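Local coordinates for small S protein (Podospora anserina, PDB 2WVQ) that forms the prion behind the [het-s] trait and, on meeting het-S from incompatible cells, triggers the lethal reaction preventing viable heterokaryons, at residues 61-66 / 176-181; 23-28 / 86-91. The protein carries 2 engineered substitutions. One frame throughout, in Å; residues are numbered along the deposited sequence.

Contact 1: 61-66 / 176-181; sequences EAVKIN and KAFPIE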
ATOM      1  N   GLU A  61       7.542  -0.599  23.397  1.00 26.20           N
ATOM      2  CA  GLU A  61       8.104  -0.367  24.739  1.00 26.41           C
ATOM      3  C   GLU A  61       7.148   0.412  25.636  1.00 26.00           C
ATOM      4  O   GLU A  61       7.032   0.105  26.847  1.00 25.06           O
ATOM      5  CB  GLU A  61       9.450   0.388  24.630  1.00 26.64           C
ATOM      6  CG  GLU A  61      10.214   0.608  25.948  1.00 32.18           C
ATOM      7  CD  GLU A  61      10.848  -0.658  26.512  1.00 39.47           C
ATOM      8  OE1 GLU A  61      10.739  -1.732  25.888  1.00 41.91           O
ATOM      9  OE2 GLU A  61      11.476  -0.582  27.590  1.00 43.11           O
ATOM     10  N   ALA A  62       6.490   1.424  25.057  1.00 24.90           N
ATOM     11  CA  ALA A  62       5.574   2.312  25.773  1.00 24.81           C
ATOM     12  C   ALA A  62       4.365   1.559  26.351  1.00 26.11           C
ATOM     13  O   ALA A  62       3.893   1.811  27.479  1.00 24.89           O
ATOM     14  CB  ALA A  62       5.093   3.395  24.842  1.00 24.20           C
ATOM     15  N   VAL A  63       3.864   0.652  25.520  1.00 24.58           N
ATOM     16  CA  VAL A  63       2.731  -0.210  25.801  1.00 24.88           C
ATOM     17  C   VAL A  63       3.105  -1.510  26.566  1.00 24.81           C
ATOM     18  O   VAL A  63       2.228  -2.269  26.950  1.00 24.04           O
ATOM     19  CB  VAL A  63       2.116  -0.452  24.390  1.00 24.74           C
ATOM     20  CG1 VAL A  63       2.366  -1.869  23.822  1.00 22.09           C
ATOM     21  CG2 VAL A  63       0.789   0.164  24.247  1.00 24.78           C
ATOM     22  N   LYS A  64       4.404  -1.771  26.778  1.00 25.62           N
ATOM     23  CA  LYS A  64       4.866  -3.012  27.429  1.00 27.30           C
ATOM     24  C   LYS A  64       4.351  -4.254  26.672  1.00 27.07           C
ATOM     25  O   LYS A  64       3.797  -5.202  27.259  1.00 27.16           O
ATOM     26  CB  LYS A  64       4.458  -3.040  28.924  1.00 26.63           C
ATOM     27  CG  LYS A  64       4.921  -1.810  29.668  1.00 28.99           C
ATOM     28  CD  LYS A  64       4.630  -1.877  31.184  1.00 30.09           C
ATOM     29  CE  LYS A  64       5.668  -1.053  31.988  1.00 36.76           C
ATOM     30  NZ  LYS A  64       5.594   0.414  31.734  1.00 36.31           N
ATOM     31  N   ILE A  65       4.539  -4.223  25.355  1.00 25.96           N
ATOM     32  CA  ILE A  65       4.047  -5.231  24.433  1.00 26.62           C
ATOM     33  C   ILE A  65       4.412  -6.671  24.804  1.00 27.14           C
ATOM     34  O   ILE A  65       3.610  -7.590  24.637  1.00 27.64           O
ATOM     35  CB  ILE A  65       4.541  -4.885  22.925  1.00 25.74           C
ATOM     36  CG1 ILE A  65       3.949  -5.860  21.893  1.00 29.24           C
ATOM     37  CG2 ILE A  65       6.045  -4.898  22.839  1.00 22.21           C
ATOM     38  CD1 ILE A  65       2.568  -5.505  21.363  1.00 30.18           C
ATOM     39  N   ASN A  66       5.618  -6.866  25.311  1.00 28.68           N
ATOM     40  CA  ASN A  66       6.097  -8.197  25.662  1.00 30.58           C
ATOM     41  C   ASN A  66       5.707  -8.725  27.054  1.00 31.64           C
ATOM     42  O   ASN A  66       5.865  -9.922  27.337  1.00 31.53           O
ATOM     43  CB  ASN A  66       7.606  -8.232  25.509  1.00 30.67           C
ATOM     44  CG  ASN A  66       8.018  -8.250  24.098  1.00 33.73           C
ATOM     45  OD1 ASN A  66       9.014  -7.610  23.735  1.00 37.19           O
ATOM     46  ND2 ASN A  66       7.217  -8.930  23.243  1.00 30.50           N
ATOM     47  N   LYS A 176      -2.542   6.580  19.137  1.00 41.39           N
ATOM     48  CA  LYS A 176      -3.877   7.112  19.420  1.00 41.44           C
ATOM     49  C   LYS A 176      -4.715   6.139  20.279  1.00 41.26           C
ATOM     50  O   LYS A 176      -5.543   6.570  21.080  1.00 40.63           O
ATOM     51  CB  LYS A 176      -4.618   7.438  18.099  1.00 41.97           C
ATOM     52  CG  LYS A 176      -5.547   8.670  18.111  1.00 43.18           C
ATOM     53  CD  LYS A 176      -6.974   8.329  18.621  1.00 44.71           C
ATOM     54  CE  LYS A 176      -7.794   9.561  18.964  1.00 44.47           C
ATOM     55  NZ  LYS A 176      -8.055  10.436  17.771  1.00 46.67           N
ATOM     56  N   ALA A 177      -4.514   4.833  20.098  1.00 40.53           N
ATOM     57  CA  ALA A 177      -5.353   3.833  20.764  1.00 40.40           C
ATOM     58  C   ALA A 177      -4.933   3.516  22.214  1.00 40.34           C
ATOM     59  O   ALA A 177      -5.611   2.753  22.909  1.00 39.50           O
ATOM     60  CB  ALA A 177      -5.421   2.553  19.922  1.00 40.22           C
ATOM     61  N   PHE A 178      -3.815   4.095  22.658  1.00 40.42           N
ATOM     62  CA  PHE A 178      -3.256   3.813  23.986  1.00 40.46           C
ATOM     63  C   PHE A 178      -2.798   5.094  24.703  1.00 41.37           C
ATOM     64  O   PHE A 178      -2.349   6.040  24.045  1.00 42.17           O
ATOM     65  CB  PHE A 178      -2.133   2.761  23.878  1.00 39.54           C
ATOM     66  CG  PHE A 178      -2.613   1.426  23.370  1.00 38.35           C
ATOM     67  CD1 PHE A 178      -2.724   1.171  21.996  1.00 37.63           C
ATOM     68  CD2 PHE A 178      -2.980   0.421  24.260  1.00 36.03           C
ATOM     69  CE1 PHE A 178      -3.198  -0.069  21.550  1.00 35.57           C
ATOM     70  CE2 PHE A 178      -3.430  -0.804  23.811  1.00 36.12           C
ATOM     71  CZ  PHE A 178      -3.549  -1.042  22.449  1.00 35.41           C
ATOM     72  N   PRO A 179      -2.935   5.143  26.052  1.00 42.15           N
ATOM     73  CA  PRO A 179      -2.635   6.370  26.813  1.00 42.45           C
ATOM     74  C   PRO A 179      -1.130   6.640  27.037  1.00 42.24           C
ATOM     75  O   PRO A 179      -0.696   6.782  28.187  1.00 42.85           O
ATOM     76  CB  PRO A 179      -3.334   6.096  28.157  1.00 42.80           C
ATOM     77  CG  PRO A 179      -3.164   4.640  28.342  1.00 42.45           C
ATOM     78  CD  PRO A 179      -3.394   4.063  26.952  1.00 41.70           C
ATOM     79  N   ILE A 180      -0.339   6.730  25.962  1.00 41.04           N
ATOM     80  CA  ILE A 180       1.122   6.735  26.111  1.00 40.39           C
ATOM     81  C   ILE A 180       1.862   8.013  25.656  1.00 40.58           C
ATOM     82  O   ILE A 180       3.059   7.969  25.359  1.00 39.44           O
ATOM     83  CB  ILE A 180       1.777   5.478  25.447  1.00 40.04           C
ATOM     84  CG1 ILE A 180       1.456   5.433  23.941  1.00 40.13           C
ATOM     85  CG2 ILE A 180       1.355   4.210  26.182  1.00 40.05           C
ATOM     86  CD1 ILE A 180       2.208   4.393  23.160  1.00 39.77           C
ATOM     87  N   GLU A 181       1.173   9.152  25.636  1.00 40.73           N
ATOM     88  CA  GLU A 181       1.807  10.361  25.102  1.00 40.73           C
ATOM     89  C   GLU A 181       3.081  10.743  25.880  1.00 40.41           C
ATOM     90  O   GLU A 181       4.172  10.810  25.288  1.00 40.41           O
ATOM     91  CB  GLU A 181       0.828  11.534  25.015  1.00 40.73           C
ATOM     92  CG  GLU A 181       1.078  12.388  23.783  1.00 42.26           C
ATOM     93  CD  GLU A 181       0.830  13.866  24.008  1.00 43.34           C
ATOM     94  OE1 GLU A 181      -0.335  14.247  24.284  1.00 44.42           O
ATOM     95  OE2 GLU A 181       1.802  14.651  23.882  1.00 43.94           O
TER
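Ala-62 and Ile-180 make the aliphatic part of this contact, by van der Waals packing. The methyl CB of Ala-62 meets Ile-180 CD1 at 3.5 Å, closer than carbon pairs usually come, while Ile-180 CB is 4.0 Å from the same methyl. A chi1 of 60° puts CG1 of Ile-180 between the backbone N and the carbonyl carbon, carrying CD1 onto the Ala-62 methyl, and leaves CG2 anti to the carbonyl carbon, 3.7 Å from Ala-62 O. Both segments change direction at this point of the HeLo (prion-inhibition and propagation) globular domain. Helix 42-62 stops in a Schellman motif, with Lys-64 taking up positive phi (57°), and across from it an inverse gamma turn centred on Pro-179 brings the chain from helix 157-176 to Ile-180, the N-cap of helix 181-191. The second ingredient is aromatic: Val-63 CG2 makes a CH-pi contact over one face of Phe-178, 4.1 Å from the ring centroid and 28° off its normal. That methyl is displaced toward the root of the ring, since Phe-178 CG is 3.7 Å from it. Around the pair, Phe-71 touches Val-63, Arg-70 packs on Phe-178, and Trp-59 lies against Ile-180.

Contact 2: 23-28 / 86-91; sequences NNCVAC and SIVEEI. Engineered in segment 23-28: Ala-27 (natural residue Asp).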
ATOM      1  N   ASN A  23       6.455  -7.858  16.760  1.00 28.20           N
ATOM      2  CA  ASN A  23       7.901  -8.187  16.702  1.00 30.02           C
ATOM      3  C   ASN A  23       8.348  -8.539  15.277  1.00 30.87           C
ATOM      4  O   ASN A  23       9.443  -8.178  14.865  1.00 30.61           O
ATOM      5  CB  ASN A  23       8.322  -9.265  17.726  1.00 29.98           C
ATOM      6  CG  ASN A  23       8.221  -8.766  19.194  1.00 29.58           C
ATOM      7  OD1 ASN A  23       8.604  -7.632  19.512  1.00 32.13           O
ATOM      8  ND2 ASN A  23       7.650  -9.589  20.053  1.00 28.67           N
ATOM      9  N   ASN A  24       7.459  -9.190  14.536  1.00 31.81           N
ATOM     10  CA  ASN A  24       7.652  -9.434  13.078  1.00 32.30           C
ATOM     11  C   ASN A  24       7.767  -8.184  12.199  1.00 30.84           C
ATOM     12  O   ASN A  24       8.619  -8.146  11.294  1.00 32.37           O
ATOM     13  CB  ASN A  24       6.590 -10.434  12.569  1.00 32.25           C
ATOM     14  CG  ASN A  24       6.774 -11.834  13.191  1.00 35.76           C
ATOM     15  OD1 ASN A  24       7.855 -12.147  13.708  1.00 40.07           O
ATOM     16  ND2 ASN A  24       5.742 -12.677  13.135  1.00 34.97           N
ATOM     17  N   CYS A  25       6.936  -7.178  12.472  1.00 29.41           N
ATOM     18  CA  CYS A  25       6.968  -5.864  11.844  1.00 29.92           C
ATOM     19  C   CYS A  25       8.332  -5.192  12.019  1.00 30.56           C
ATOM     20  O   CYS A  25       8.959  -4.720  11.041  1.00 29.53           O
ATOM     21  CB  CYS A  25       5.842  -4.925  12.382  1.00 28.92           C
ATOM     22  SG  CYS A  25       4.125  -5.309  11.906  1.00 29.98           S
ATOM     23  N   VAL A  26       8.792  -5.131  13.265  1.00 30.11           N
ATOM     24  CA  VAL A  26      10.113  -4.505  13.561  1.00 30.00           C
ATOM     25  C   VAL A  26      11.208  -5.278  12.802  1.00 30.43           C
ATOM     26  O   VAL A  26      12.049  -4.684  12.129  1.00 30.02           O
ATOM     27  CB  VAL A  26      10.411  -4.439  15.094  1.00 29.53           C
ATOM     28  CG1 VAL A  26      11.898  -3.854  15.365  1.00 27.73           C
ATOM     29  CG2 VAL A  26       9.334  -3.599  15.803  1.00 28.59           C
ATOM     30  N   ALA A  27      11.139  -6.606  12.838  1.00 31.55           N
ATOM     31  CA  ALA A  27      12.123  -7.428  12.121  1.00 32.47           C
ATOM     32  C   ALA A  27      12.108  -7.263  10.585  1.00 33.18           C
ATOM     33  O   ALA A  27      13.154  -7.499   9.948  1.00 34.14           O
ATOM     34  CB  ALA A  27      12.027  -8.887  12.524  1.00 31.78           C
ATOM     35  N   CYS A  28      10.977  -6.832  10.010  1.00 33.12           N
ATOM     36  CA  CYS A  28      10.841  -6.553   8.542  1.00 34.54           C
ATOM     37  C   CYS A  28      11.850  -5.559   8.037  1.00 34.72           C
ATOM     38  O   CYS A  28      12.387  -5.747   6.962  1.00 35.78           O
ATOM     39  CB  CYS A  28       9.460  -6.035   8.157  1.00 33.91           C
ATOM     40  SG  CYS A  28       8.136  -7.296   7.981  1.00 36.94           S
ATOM     41  N   SER A  86      -5.011  -5.322  13.949  1.00 25.34           N
ATOM     42  CA  SER A  86      -5.252  -4.920  12.571  1.00 25.06           C
ATOM     43  C   SER A  86      -4.128  -4.056  12.010  1.00 25.46           C
ATOM     44  O   SER A  86      -3.696  -4.286  10.890  1.00 24.98           O
ATOM     45  CB  SER A  86      -6.578  -4.198  12.466  1.00 25.14           C
ATOM     46  OG  SER A  86      -6.921  -4.022  11.118  1.00 24.28           O
ATOM     47  N   ILE A  87      -3.630  -3.093  12.789  1.00 26.49           N
ATOM     48  CA  ILE A  87      -2.616  -2.139  12.297  1.00 27.98           C
ATOM     49  C   ILE A  87      -1.309  -2.853  11.985  1.00 28.47           C
ATOM     50  O   ILE A  87      -0.654  -2.629  10.959  1.00 29.30           O
ATOM     51  CB  ILE A  87      -2.358  -0.986  13.296  1.00 27.34           C
ATOM     52  CG1 ILE A  87      -3.491   0.030  13.255  1.00 27.05           C
ATOM     53  CG2 ILE A  87      -1.048  -0.283  12.935  1.00 28.15           C
ATOM     54  CD1 ILE A  87      -3.723   0.791  14.557  1.00 31.44           C
ATOM     55  N   VAL A  88      -0.933  -3.726  12.901  1.00 27.51           N
ATOM     56  CA  VAL A  88       0.269  -4.518  12.794  1.00 28.06           C
ATOM     57  C   VAL A  88       0.160  -5.546  11.591  1.00 28.15           C
ATOM     58  O   VAL A  88       1.117  -5.730  10.844  1.00 25.94           O
ATOM     59  CB  VAL A  88       0.484  -5.048  14.257  1.00 29.05           C
ATOM     60  CG1 VAL A  88       0.229  -6.538  14.482  1.00 31.98           C
ATOM     61  CG2 VAL A  88       1.638  -4.292  14.985  1.00 27.07           C
ATOM     62  N   GLU A  89      -1.020  -6.146  11.386  1.00 27.29           N
ATOM     63  CA  GLU A  89      -1.245  -7.009  10.215  1.00 28.98           C
ATOM     64  C   GLU A  89      -1.094  -6.165   8.926  1.00 29.96           C
ATOM     65  O   GLU A  89      -0.415  -6.590   7.997  1.00 30.57           O
ATOM     66  CB  GLU A  89      -2.615  -7.699  10.253  1.00 27.80           C
ATOM     67  CG  GLU A  89      -2.710  -8.849  11.211  1.00 30.03           C
ATOM     68  CD  GLU A  89      -4.132  -9.256  11.536  1.00 30.96           C
ATOM     69  OE1 GLU A  89      -4.292 -10.349  12.107  1.00 34.03           O
ATOM     70  OE2 GLU A  89      -5.080  -8.494  11.246  1.00 32.81           O
ATOM     71  N   GLU A  90      -1.690  -4.967   8.896  1.00 30.13           N
ATOM     72  CA  GLU A  90      -1.529  -4.050   7.757  1.00 31.22           C
ATOM     73  C   GLU A  90      -0.066  -3.554   7.514  1.00 31.19           C
ATOM     74  O   GLU A  90       0.349  -3.416   6.353  1.00 29.56           O
ATOM     75  CB  GLU A  90      -2.542  -2.907   7.823  1.00 31.55           C
ATOM     76  CG  GLU A  90      -3.134  -2.609   6.402  1.00 35.52           C
ATOM     77  CD  GLU A  90      -4.110  -1.473   6.367  1.00 33.88           C
ATOM     78  OE1 GLU A  90      -4.033  -0.659   5.420  1.00 37.92           O
ATOM     79  OE2 GLU A  90      -4.968  -1.387   7.283  1.00 39.49           O
ATOM     80  N   ILE A  91       0.733  -3.341   8.570  1.00 28.44           N
ATOM     81  CA  ILE A  91       2.190  -3.049   8.365  1.00 28.68           C
ATOM     82  C   ILE A  91       2.881  -4.241   7.667  1.00 28.87           C
ATOM     83  O   ILE A  91       3.687  -4.045   6.741  1.00 29.65           O
ATOM     84  CB  ILE A  91       2.960  -2.622   9.703  1.00 27.46           C
ATOM     85  CG1 ILE A  91       2.435  -1.293  10.215  1.00 27.94           C
ATOM     86  CG2 ILE A  91       4.493  -2.497   9.468  1.00 28.81           C
ATOM     87  CD1 ILE A  91       2.762  -0.982  11.698  1.00 28.78           C
TER
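Cys-25 alone carries this helix-to-helix contact for segment 23-28, reaching Val-88 and Ile-91 of helix 79-108; its neighbours show how a helix of the HeLo domain shares out its faces. Before it in the sequence, Asn-23 packs on Gln-141 and Lys-142 in a loop. At Cys-25 the chain comes closest to the other segment, with its CA 6.5 Å from the CA of Ile-91. Here SG lies anti to the carbonyl carbon (chi1 -71°), a setting that carries the sulfur across to the neighbouring helix. Cys-25 SG rests 3.7 Å from both CB and CG2 of Ile-91. The same sulfur lies 4.1 Å from Val-88 CG2. Its closest approach is to the backbone, where Cys-25 SG comes within 3.2 Å of Val-88 O. Cys-25 CB adds a contact with Ile-91 CG2 at 4.0 Å. Val-26 is directed away from segment 86-91, and its side chain touches Lys-53 and Leu-56 of helix 42-62; Leu-56 also touches Cys-25 and Ile-91. Ala-27, engineered in place of the natural Asp, makes no contact with 86-91. Glu-90 also points away from this contact, and its OE2 forms a salt bridge with Arg-104 of the second subunit, so helix 79-108 serves the core of the domain and the dimer interface at once. Chemically, segments 23-28 and 86-91 meet by van der Waals contact around one buried thiol, which lies among isoleucine and valine branches yet makes a close sulfur-oxygen approach; the polarisability of the sulfur may ease that placement.

Contacts 1 and 2 lie about 15 Å apart, centre to centre, and illustrate two depths of one helical domain: the centre of contact 2 is about 10 Å from the centre of the chain, that of contact 1 about 16 Å. Their segments alternate along the sequence, so the two pairings interlock rather than nest. Helix 42-62 bridges them, since Leu-56 packs at contact 2 while Trp-59 and the end of the helix serve contact 1. They also meet directly where Asn-66 packs on Asn-23, and Phe-22 of helix 18-28 touches both Ile-65 and Val-88. The second subunit reaches contact 2, through helix 79-108, but not the segments of contact 1.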